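PDB 6ABX: citrate synthase, which probably catalyses the condensation of acetyl-CoA with oxaloacetate and water to give citrate and CoA in the tricarboxylic acid cycle. Local coordinates for residues A[341-344]-A[345-349]; A[354-357]-A[358-362]. All blocks are in the same frame, centred on the assembly; numbering follows the deposited sequence.

Contact 1: A[341-344]-A[345-349]; sequences DEYL and KDNKL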
ATOM      1  N   ASP A 341       7.604  10.161  -8.230  1.00 12.79           N
ATOM      2  CA  ASP A 341       8.708  10.594  -9.165  1.00 14.17           C
ATOM      3  C   ASP A 341       9.530  11.729  -8.541  1.00 14.60           C
ATOM      4  O   ASP A 341      10.770  11.695  -8.573  1.00 15.38           O
ATOM      5  CB  ASP A 341       8.138  10.939 -10.532  1.00 14.21           C
ATOM      6  CG  ASP A 341       9.160  11.041 -11.654  1.00 16.65           C
ATOM      7  OD1 ASP A 341      10.102  10.233 -11.694  1.00 17.40           O
ATOM      8  OD2 ASP A 341       8.962  11.887 -12.509  1.00 18.48           O
ATOM      9  N   GLU A 342       8.853  12.713  -7.963  1.00 14.15           N
ATOM     10  CA  GLU A 342       9.502  13.864  -7.373  1.00 14.91           C
ATOM     11  C   GLU A 342      10.363  13.432  -6.184  1.00 15.92           C
ATOM     12  O   GLU A 342      11.518  13.852  -6.095  1.00 15.88           O
ATOM     13  CB  GLU A 342       8.443  14.885  -6.970  1.00 15.57           C
ATOM     14  CG  GLU A 342       8.987  16.076  -6.262  1.00 15.82           C
ATOM     15  CD  GLU A 342       7.915  17.051  -5.837  1.00 13.98           C
ATOM     16  OE1 GLU A 342       7.064  16.670  -4.969  1.00 15.03           O
ATOM     17  OE2 GLU A 342       7.951  18.209  -6.354  1.00 14.57           O
ATOM     18  N   TYR A 343       9.787  12.625  -5.293  1.00 14.65           N
ATOM     19  CA  TYR A 343      10.462  12.164  -4.047  1.00 15.03           C
ATOM     20  C   TYR A 343      11.736  11.392  -4.362  1.00 14.75           C
ATOM     21  O   TYR A 343      12.772  11.572  -3.655  1.00 16.99           O
ATOM     22  CB  TYR A 343       9.521  11.269  -3.236  1.00 14.43           C
ATOM     23  CG  TYR A 343      10.022  10.991  -1.843  1.00 15.15           C
ATOM     24  CD1 TYR A 343       9.955  11.967  -0.874  1.00 14.24           C
ATOM     25  CD2 TYR A 343      10.513   9.746  -1.484  1.00 13.74           C
ATOM     26  CE1 TYR A 343      10.447  11.761   0.401  1.00 15.65           C
ATOM     27  CE2 TYR A 343      10.989   9.517  -0.210  1.00 14.13           C
ATOM     28  CZ  TYR A 343      10.924  10.506   0.749  1.00 14.73           C
ATOM     29  OH  TYR A 343      11.410  10.305   2.029  1.00 16.88           O
ATOM     30  N   LEU A 344      11.662  10.529  -5.380  1.00 14.10           N
ATOM     31  CA  LEU A 344      12.731   9.628  -5.733  1.00 16.17           C
ATOM     32  C   LEU A 344      13.913  10.356  -6.392  1.00 19.07           C
ATOM     33  O   LEU A 344      14.915   9.695  -6.660  1.00 18.33           O
ATOM     34  CB  LEU A 344      12.240   8.527  -6.669  1.00 15.54           C
ATOM     35  CG  LEU A 344      11.293   7.509  -6.023  1.00 14.67           C
ATOM     36  CD1 LEU A 344      10.766   6.563  -7.073  1.00 16.03           C
ATOM     37  CD2 LEU A 344      11.974   6.740  -4.884  1.00 15.82           C
ATOM     38  N   LYS A 345      13.773  11.657  -6.687  1.00 19.66           N
ATOM     39  CA  LYS A 345      14.911  12.443  -7.146  1.00 20.24           C
ATOM     40  C   LYS A 345      15.965  12.491  -6.032  1.00 20.70           C
ATOM     41  O   LYS A 345      17.140  12.687  -6.325  1.00 23.15           O
ATOM     42  CB  LYS A 345      14.504  13.883  -7.465  1.00 21.98           C
ATOM     43  CG  LYS A 345      13.573  14.031  -8.647  1.00 26.87           C
ATOM     44  CD  LYS A 345      14.099  13.347  -9.851  1.00 32.87           C
ATOM     45  CE  LYS A 345      13.726  14.055 -11.136  1.00 39.53           C
ATOM     46  NZ  LYS A 345      12.308  13.815 -11.480  1.00 43.97           N
ATOM     47  N   ASP A 346      15.534  12.352  -4.780  1.00 18.59           N
ATOM     48  CA  ASP A 346      16.459  12.350  -3.601  1.00 19.62           C
ATOM     49  C   ASP A 346      15.808  11.496  -2.503  1.00 16.56           C
ATOM     50  O   ASP A 346      15.323  12.013  -1.514  1.00 16.82           O
ATOM     51  CB  ASP A 346      16.718  13.768  -3.103  1.00 22.04           C
ATOM     52  CG  ASP A 346      17.751  13.849  -1.988  1.00 26.56           C
ATOM     53  OD1 ASP A 346      18.556  12.945  -1.904  1.00 27.66           O
ATOM     54  OD2 ASP A 346      17.691  14.822  -1.196  1.00 36.97           O
ATOM     55  N   ASN A 347      15.754  10.180  -2.749  1.00 16.03           N
ATOM     56  CA  ASN A 347      14.985   9.266  -1.895  1.00 15.47           C
ATOM     57  C   ASN A 347      15.548   9.260  -0.472  1.00 17.65           C
ATOM     58  O   ASN A 347      16.750   9.394  -0.247  1.00 17.49           O
ATOM     59  CB  ASN A 347      14.964   7.845  -2.434  1.00 14.78           C
ATOM     60  CG  ASN A 347      14.100   6.927  -1.607  1.00 16.24           C
ATOM     61  OD1 ASN A 347      12.951   7.275  -1.323  1.00 15.81           O
ATOM     62  ND2 ASN A 347      14.666   5.830  -1.132  1.00 15.85           N
ATOM     63  N   LYS A 348      14.652   9.087   0.488  1.00 16.10           N
ATOM     64  CA  LYS A 348      15.002   8.730   1.857  1.00 17.46           C
ATOM     65  C   LYS A 348      13.949   7.758   2.393  1.00 16.82           C
ATOM     66  O   LYS A 348      12.761   8.042   2.319  1.00 16.14           O
ATOM     67  CB  LYS A 348      15.041   9.967   2.756  1.00 18.27           C
ATOM     68  CG  LYS A 348      15.576   9.706   4.159  1.00 20.09           C
ATOM     69  CD  LYS A 348      15.788  10.971   4.971  1.00 23.48           C
ATOM     70  CE  LYS A 348      16.276  10.672   6.372  1.00 28.17           C
ATOM     71  NZ  LYS A 348      17.657  10.170   6.356  1.00 35.64           N
ATOM     72  N   LEU A 349      14.406   6.600   2.909  1.00 16.11           N
ATOM     73  CA  LEU A 349      13.534   5.620   3.567  1.00 15.24           C
ATOM     74  C   LEU A 349      12.702   6.305   4.636  1.00 15.09           C
ATOM     75  O   LEU A 349      13.230   7.058   5.475  1.00 13.07           O
ATOM     76  CB  LEU A 349      14.390   4.486   4.157  1.00 14.51           C
ATOM     77  CG  LEU A 349      13.634   3.391   4.917  1.00 16.13           C
ATOM     78  CD1 LEU A 349      12.935   2.470   3.938  1.00 15.85           C
ATOM     79  CD2 LEU A 349      14.560   2.552   5.785  1.00 16.80           C
TER
HETATM   80  O   HOH W   1      10.785  13.040 -13.948  1.00 29.41           O
HETATM   81  O   HOH W   2      17.526   9.135  -4.858  1.00 35.34           O
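The hydroxyl of Tyr343 donates to the backbone carbonyl of Lys348, OH to O 2.7 Å, and meets it in the carbonyl plane on a lone pair, at 134° to the C=O bond. The same oxygen lies at the edge of the ring. CG of Tyr343 stands anti to the backbone N (chi1 -168°), which sends the buried ring along the departing chain. Asn347 OD1 comes within 3.2 Å of Tyr343 CE2, its amide turned 78° from the ring, while Leu344 CD2 packs alongside the Asn347 side chain. Further back, the chain of Lys345 bends over the carbonyls of Asp341 and Glu342, and its NZ reaches Asp341 OD2 in a long salt bridge of 4.0 Å; a water bonded to both groups fills in between them. Two i to i+3 backbone bonds, Lys345 N to Glu342 O (3.2 Å) and Asp346 N to Tyr343 O (3.1 Å), tighten the chain where helix 324-343 gives way to the loop, and a second water ties Leu344 O to Asn347 N. Around this, Asn347 ND2 bonds to Ser193 O, Glu342 pairs with Lys13, and Lys348 NZ forms a salt bridge with Glu8 of the second subunit. Asn347 OD1 is buried with no polar partner, so the amide is held through its nitrogen, and the tyrosine hydroxyl bond probably helps hold the chain against the ring.

Contact 2: A[354-357]-A[358-362]; sequences AIYV and GDLGK
Strand 353-356 ends at Tyr356, whose ring turns forward to meet the chain that leaves the strand, within the C-terminal arm that reaches across the dimer. With CG anti to the backbone N (chi1 -172°), the ring extends beside the following residues, and its CE2 corner does most of the touching. The carbonyl oxygen of Gly358 lies in the ring plane at the edge, its O 3.4 Å from Tyr356 CE2. Leu360 CD2 approaches Tyr356 CE2 obliquely at 3.6 Å, the two side chains running past each other in opposite senses. Farther along the edge, Tyr356 OH is 3.8 Å from Asp359 O, too far for a hydrogen bond. A C-terminal arm that embraces the partner subunit, as in other archaeal citrate synthases, is consistent with what follows: Ile355 and Tyr356 pair in a parallel beta ladder with a strand of the second subunit, continuing the sheet across the interface, and Val357 O accepts a hydrogen bond from Ser16 OG of that subunit. Tyr19 of the second subunit meets the Tyr356 ring edge-to-face and also packs on Leu360. With the ring cut back to an alanine, Leu360 CD2 would probably lose its aromatic neighbour and Tyr19 of the second subunit its edge-to-face mate. Beyond the strand, the backbone opens out at Gly358, where at phi 145° any beta carbon would collide with Val357 O and press on Tyr356 CE2, a conflict that glycine avoids.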
ATOM      1  N   ALA A 354       8.091   4.273  17.605  1.00 16.17           N
ATOM      2  CA  ALA A 354       7.019   4.261  18.500  1.00 16.89           C
ATOM      3  C   ALA A 354       7.526   4.678  19.881  1.00 16.85           C
ATOM      4  O   ALA A 354       8.733   4.598  20.135  1.00 19.68           O
ATOM      5  CB  ALA A 354       6.375   2.928  18.573  1.00 17.97           C
ATOM      6  N   ILE A 355       6.600   5.106  20.725  1.00 18.47           N
ATOM      7  CA  ILE A 355       6.880   5.211  22.200  1.00 19.74           C
ATOM      8  C   ILE A 355       6.421   3.909  22.863  1.00 19.47           C
ATOM      9  O   ILE A 355       5.245   3.489  22.759  1.00 19.75           O
ATOM     10  CB  ILE A 355       6.196   6.443  22.808  1.00 22.39           C
ATOM     11  CG1 ILE A 355       6.687   7.714  22.093  1.00 25.19           C
ATOM     12  CG2 ILE A 355       6.428   6.509  24.317  1.00 22.30           C
ATOM     13  CD1 ILE A 355       5.780   8.864  22.312  1.00 29.98           C
ATOM     14  N   TYR A 356       7.318   3.282  23.620  1.00 20.36           N
ATOM     15  CA  TYR A 356       7.018   1.983  24.164  1.00 20.28           C
ATOM     16  C   TYR A 356       6.450   2.126  25.576  1.00 22.58           C
ATOM     17  O   TYR A 356       7.033   2.869  26.390  1.00 22.58           O
ATOM     18  CB  TYR A 356       8.252   1.098  24.234  1.00 20.90           C
ATOM     19  CG  TYR A 356       7.907  -0.317  24.620  1.00 22.59           C
ATOM     20  CD1 TYR A 356       7.450  -1.221  23.666  1.00 21.70           C
ATOM     21  CD2 TYR A 356       8.002  -0.773  25.926  1.00 23.30           C
ATOM     22  CE1 TYR A 356       7.151  -2.526  23.984  1.00 21.24           C
ATOM     23  CE2 TYR A 356       7.685  -2.079  26.259  1.00 22.70           C
ATOM     24  CZ  TYR A 356       7.234  -2.955  25.291  1.00 21.95           C
ATOM     25  OH  TYR A 356       6.925  -4.251  25.590  1.00 22.13           O
ATOM     26  N   VAL A 357       5.340   1.436  25.825  1.00 23.29           N
ATOM     27  CA  VAL A 357       4.716   1.340  27.140  1.00 28.08           C
ATOM     28  C   VAL A 357       4.734  -0.128  27.608  1.00 28.44           C
ATOM     29  O   VAL A 357       4.148  -1.028  27.027  1.00 29.78           O
ATOM     30  CB  VAL A 357       3.297   1.938  27.102  1.00 31.65           C
ATOM     31  CG1 VAL A 357       2.592   1.790  28.450  1.00 38.60           C
ATOM     32  CG2 VAL A 357       3.326   3.385  26.629  1.00 32.28           C
ATOM     33  N   GLY A 358       5.472  -0.417  28.693  1.00 36.30           N
ATOM     34  CA  GLY A 358       5.455  -1.786  29.252  1.00 31.82           C
ATOM     35  C   GLY A 358       6.788  -2.226  29.814  1.00 35.89           C
ATOM     36  O   GLY A 358       7.828  -1.578  29.603  1.00 38.85           O
ATOM     37  N   ASP A 359       6.736  -3.336  30.569  1.00 37.87           N
ATOM     38  CA  ASP A 359       7.916  -3.941  31.168  1.00 38.31           C
ATOM     39  C   ASP A 359       8.701  -4.680  30.088  1.00 27.79           C
ATOM     40  O   ASP A 359       8.107  -5.095  29.054  1.00 33.77           O
ATOM     41  CB  ASP A 359       7.560  -4.883  32.318  1.00 43.66           C
ATOM     42  CG  ASP A 359       7.350  -4.148  33.625  1.00 54.02           C
ATOM     43  OD1 ASP A 359       7.797  -2.976  33.711  1.00 59.91           O
ATOM     44  OD2 ASP A 359       6.740  -4.745  34.545  1.00 60.29           O
ATOM     45  N   LEU A 360      10.016  -4.663  30.280  1.00 26.31           N
ATOM     46  CA  LEU A 360      10.994  -5.378  29.510  1.00 26.87           C
ATOM     47  C   LEU A 360      11.615  -6.441  30.412  1.00 28.67           C
ATOM     48  O   LEU A 360      11.545  -6.332  31.607  1.00 36.27           O
ATOM     49  CB  LEU A 360      12.072  -4.420  28.980  1.00 29.77           C
ATOM     50  CG  LEU A 360      11.579  -3.223  28.162  1.00 29.12           C
ATOM     51  CD1 LEU A 360      12.750  -2.355  27.710  1.00 31.18           C
ATOM     52  CD2 LEU A 360      10.804  -3.698  26.966  1.00 29.47           C
ATOM     53  N   GLY A 361      12.252  -7.436  29.802  1.00 25.99           N
ATOM     54  CA  GLY A 361      13.000  -8.455  30.524  1.00 26.47           C
ATOM     55  C   GLY A 361      12.102  -9.326  31.365  1.00 25.74           C
ATOM     56  O   GLY A 361      12.500  -9.780  32.450  1.00 28.78           O
ATOM     57  N   LYS A 362      10.911  -9.649  30.859  1.00 20.83           N
ATOM     58  CA  LYS A 362      10.063 -10.582  31.555  1.00 22.92           C
ATOM     59  C   LYS A 362      10.670 -11.986  31.454  1.00 20.16           C
ATOM     60  O   LYS A 362      11.232 -12.358  30.427  1.00 18.37           O
ATOM     61  CB  LYS A 362       8.673 -10.613  30.933  1.00 24.74           C
ATOM     62  CG  LYS A 362       7.872  -9.336  31.093  1.00 27.48           C
ATOM     63  CD  LYS A 362       6.600  -9.378  30.290  1.00 31.38           C
ATOM     64  CE  LYS A 362       5.577 -10.336  30.870  1.00 40.17           C
ATOM     65  NZ  LYS A 362       5.071  -9.889  32.194  1.00 49.79           N
TER

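Contacts 1 and 2 follow one another along the chain, one where helix 324-343 runs into the following loop and the other at the end of strand 353-356. Their centres are 34 Å apart and their nearest atoms about 13 Å. Both are surface contacts built round a tyrosine, yet only the ring in contact 1 is buried. There the local bonding is polar, with i to i+3 backbone bonds, bridging waters and a tyrosine hydroxyl bond. In contact 2 no hydrogen bond links the two segments, and the ring meets a methyl and carbonyl oxygens. Both touch the second subunit, contact 1 through polar groups and packing, contact 2 also through a shared sheet and an aromatic pair.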